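Angiotensin-converting enzyme (PDB 6S1Y) is a mosquito zinc metallopeptidase of the angiotensin-converting enzyme family that probably cleaves peptides at a buried active site, here occupied by a short gamma-glutamyl compound. Local coordinates at residues G108-M113 and S489-Y494. Numbering follows the deposited sequence.
With KSN ((2~{S})-2-[[(4~{S})-4-azanyl-5-oxidanyl-5-oxidanylidene-pentanoyl]amino]pentanedioic acid), chain H.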
loop_
_atom_site.group_PDB
_atom_site.type_symbol
_atom_site.label_atom_id
_atom_site.label_comp_id
_atom_site.label_asym_id
_atom_site.label_seq_id
_atom_site.Cartn_x
_atom_site.Cartn_y
_atom_site.Cartn_z
ATOM N N GLY A 108 -4.590 7.824 -21.329
ATOM C CA GLY A 108 -3.966 6.897 -22.260
ATOM C C GLY A 108 -2.492 6.696 -21.993
ATOM O O GLY A 108 -1.959 5.608 -22.232
ATOM N N ALA A 109 -1.809 7.724 -21.499
ATOM C CA ALA A 109 -0.413 7.557 -21.116
ATOM C C ALA A 109 -0.296 6.610 -19.927
ATOM O O ALA A 109 0.507 5.673 -19.944
ATOM C CB ALA A 109 0.216 8.914 -20.804
ATOM N N ILE A 110 -1.146 6.796 -18.917
ATOM C CA ILE A 110 -1.137 5.925 -17.740
ATOM C C ILE A 110 -1.466 4.489 -18.136
ATOM O O ILE A 110 -0.703 3.551 -17.850
ATOM C CB ILE A 110 -2.120 6.472 -16.684
ATOM C CG1 ILE A 110 -1.635 7.857 -16.225
ATOM C CG2 ILE A 110 -2.266 5.509 -15.526
ATOM C CD1 ILE A 110 -2.557 8.577 -15.264
ATOM N N ALA A 111 -2.604 4.296 -18.813
ATOM C CA ALA A 111 -3.009 2.967 -19.255
ATOM C C ALA A 111 -1.916 2.301 -20.074
ATOM O O ALA A 111 -1.734 1.082 -20.010
ATOM C CB ALA A 111 -4.300 3.065 -20.077
ATOM N N SER A 112 -1.162 3.083 -20.836
ATOM C CA SER A 112 -0.063 2.508 -21.600
ATOM C C SER A 112 1.005 1.911 -20.684
ATOM O O SER A 112 1.529 0.823 -20.960
ATOM C CB SER A 112 0.547 3.576 -22.499
ATOM O OG SER A 112 1.747 3.080 -23.046
ATOM N N MET A 113 1.339 2.603 -19.586
ATOM C CA MET A 113 2.277 2.043 -18.616
ATOM C C MET A 113 1.687 0.821 -17.914
ATOM O O MET A 113 2.331 -0.238 -17.838
ATOM C CB MET A 113 2.664 3.102 -17.574
ATOM C CG MET A 113 3.304 4.337 -18.148
ATOM S SD MET A 113 4.062 5.383 -16.893
ATOM C CE MET A 113 2.633 6.200 -16.198
ATOM N N SER A 489 3.610 2.867 -12.537
ATOM C CA SER A 489 2.968 2.657 -13.827
ATOM C C SER A 489 1.477 2.982 -13.802
ATOM O O SER A 489 0.917 3.333 -14.848
ATOM C CB SER A 489 3.131 1.204 -14.281
ATOM O OG SER A 489 4.367 0.958 -14.908
ATOM N N ALA A 490 0.811 2.832 -12.651
ATOM C CA ALA A 490 -0.630 3.067 -12.547
ATOM C C ALA A 490 -0.982 4.407 -11.915
ATOM O O ALA A 490 -2.161 4.656 -11.642
ATOM C CB ALA A 490 -1.316 1.954 -11.741
ATOM N N ASP A 491 -0.001 5.259 -11.636
ATOM C CA ASP A 491 -0.268 6.590 -11.096
ATOM C C ASP A 491 -1.130 6.514 -9.839
ATOM O O ASP A 491 -2.141 7.205 -9.707
ATOM C CB ASP A 491 -0.930 7.478 -12.154
ATOM C CG ASP A 491 -1.320 8.842 -11.614
ATOM O OD1 ASP A 491 -0.557 9.388 -10.784
ATOM O OD2 ASP A 491 -2.386 9.366 -12.011
ATOM N N VAL A 492 -0.709 5.677 -8.896
ATOM C CA VAL A 492 -1.331 5.598 -7.581
ATOM C C VAL A 492 -0.367 6.222 -6.587
ATOM O O VAL A 492 0.773 5.763 -6.448
ATOM C CB VAL A 492 -1.671 4.152 -7.185
ATOM C CG1 VAL A 492 -2.232 4.128 -5.795
ATOM C CG2 VAL A 492 -2.659 3.533 -8.190
ATOM N N GLU A 493 -0.812 7.289 -5.926
ATOM C CA GLU A 493 -0.055 7.907 -4.840
ATOM C C GLU A 493 0.397 6.844 -3.842
ATOM O O GLU A 493 -0.339 5.896 -3.560
ATOM C CB GLU A 493 -0.949 8.958 -4.168
ATOM C CG GLU A 493 -0.251 9.858 -3.199
ATOM C CD GLU A 493 -0.466 9.431 -1.765
ATOM O OE1 GLU A 493 -0.793 8.255 -1.526
ATOM O OE2 GLU A 493 -0.292 10.290 -0.880
ATOM N N TYR A 494 1.632 6.981 -3.327
ATOM C CA TYR A 494 2.178 5.953 -2.439
ATOM C C TYR A 494 2.370 6.410 -1.006
ATOM O O TYR A 494 2.527 5.563 -0.119
ATOM C CB TYR A 494 3.521 5.421 -2.963
ATOM C CG TYR A 494 3.784 3.955 -2.624
ATOM C CD1 TYR A 494 3.174 2.938 -3.342
ATOM C CD2 TYR A 494 4.651 3.594 -1.594
ATOM C CE1 TYR A 494 3.413 1.613 -3.047
ATOM C CE2 TYR A 494 4.899 2.282 -1.298
ATOM C CZ TYR A 494 4.269 1.294 -2.019
ATOM O OH TYR A 494 4.527 -0.004 -1.702
HETATM C C10 KSN H . -5.243 0.452 -6.367
HETATM C C13 KSN H . -4.093 -1.501 -2.308
HETATM C C17 KSN H . 2.286 -2.947 -2.236
HETATM C C02 KSN H . 1.345 -2.936 -1.025
HETATM C C03 KSN H . -0.111 -2.542 -1.313
HETATM C C04 KSN H . -0.595 -2.681 -2.747
HETATM C C05 KSN H . -1.790 -3.647 -2.954
HETATM C C07 KSN H . -3.426 -1.783 -3.677
HETATM C C08 KSN H . -4.321 -1.470 -4.869
HETATM C C09 KSN H . -4.610 0.035 -5.025
HETATM N N01 KSN H . 1.852 -2.023 0.005
HETATM N N06 KSN H . -3.099 -3.197 -3.451
HETATM O O11 KSN H . -5.160 -0.327 -7.368
HETATM O O12 KSN H . -5.840 1.576 -6.498
HETATM O O14 KSN H . -4.813 -2.404 -1.799
HETATM O O15 KSN H . -3.908 -0.438 -1.686
HETATM O O16 KSN H . -1.629 -4.817 -2.771
HETATM O O18 KSN H . 2.347 -4.003 -2.921
HETATM O O19 KSN H . 3.008 -1.976 -2.587
#
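Met113 and Ile110, one turn apart on helix 100-119, meet the end of the short helix 486-489, with the CA atoms of Met113 and Ser489 4.9 Å apart. Met113 wraps its side chain around the carbonyl of Ser489: CB lies 3.2 Å from Ser489 O, and a bend at chi3 (-78°) folds the chain back and brings CE to 3.6 Å from the same oxygen. Met113 also packs on Phe171 and Tyr174 of helix 168-184. Ser489 sets its CB against Met113 CB at 3.8 Å, while its hydroxyl is hydrogen-bonded to Pro483 O. A Schellman motif ends helix 486-489 here, Val492 N bonding to His487 O and Asp491 N to Val488 O; Asp491, at the C-prime position with positive phi, turns the chain out of the helix and points its CB at helix 100-119. With CG anti to the backbone N (chi1 176°), its carboxylate reaches Ile110 with the OD2 branch: Ile110 CD1 lies 3.4 Å from Asp491 OD2 and 3.7 Å from Asp491 CB. Both carboxylate oxygens are satisfied by phenols, OD1 by Tyr174 and OD2 by Tyr95, which probably hold the group in place against the isoleucine methyl. The other methyl of Ile110, CG2, rests against the carbonyl oxygens of both Ser489 and Ala490, where the short helix gives out. From this turn the chain runs on into the ligand pocket, where Tyr494 OH donates a 2.6 Å hydrogen bond to KSN O19, the carboxylate oxygen lying at the edge of the ring and in its plane.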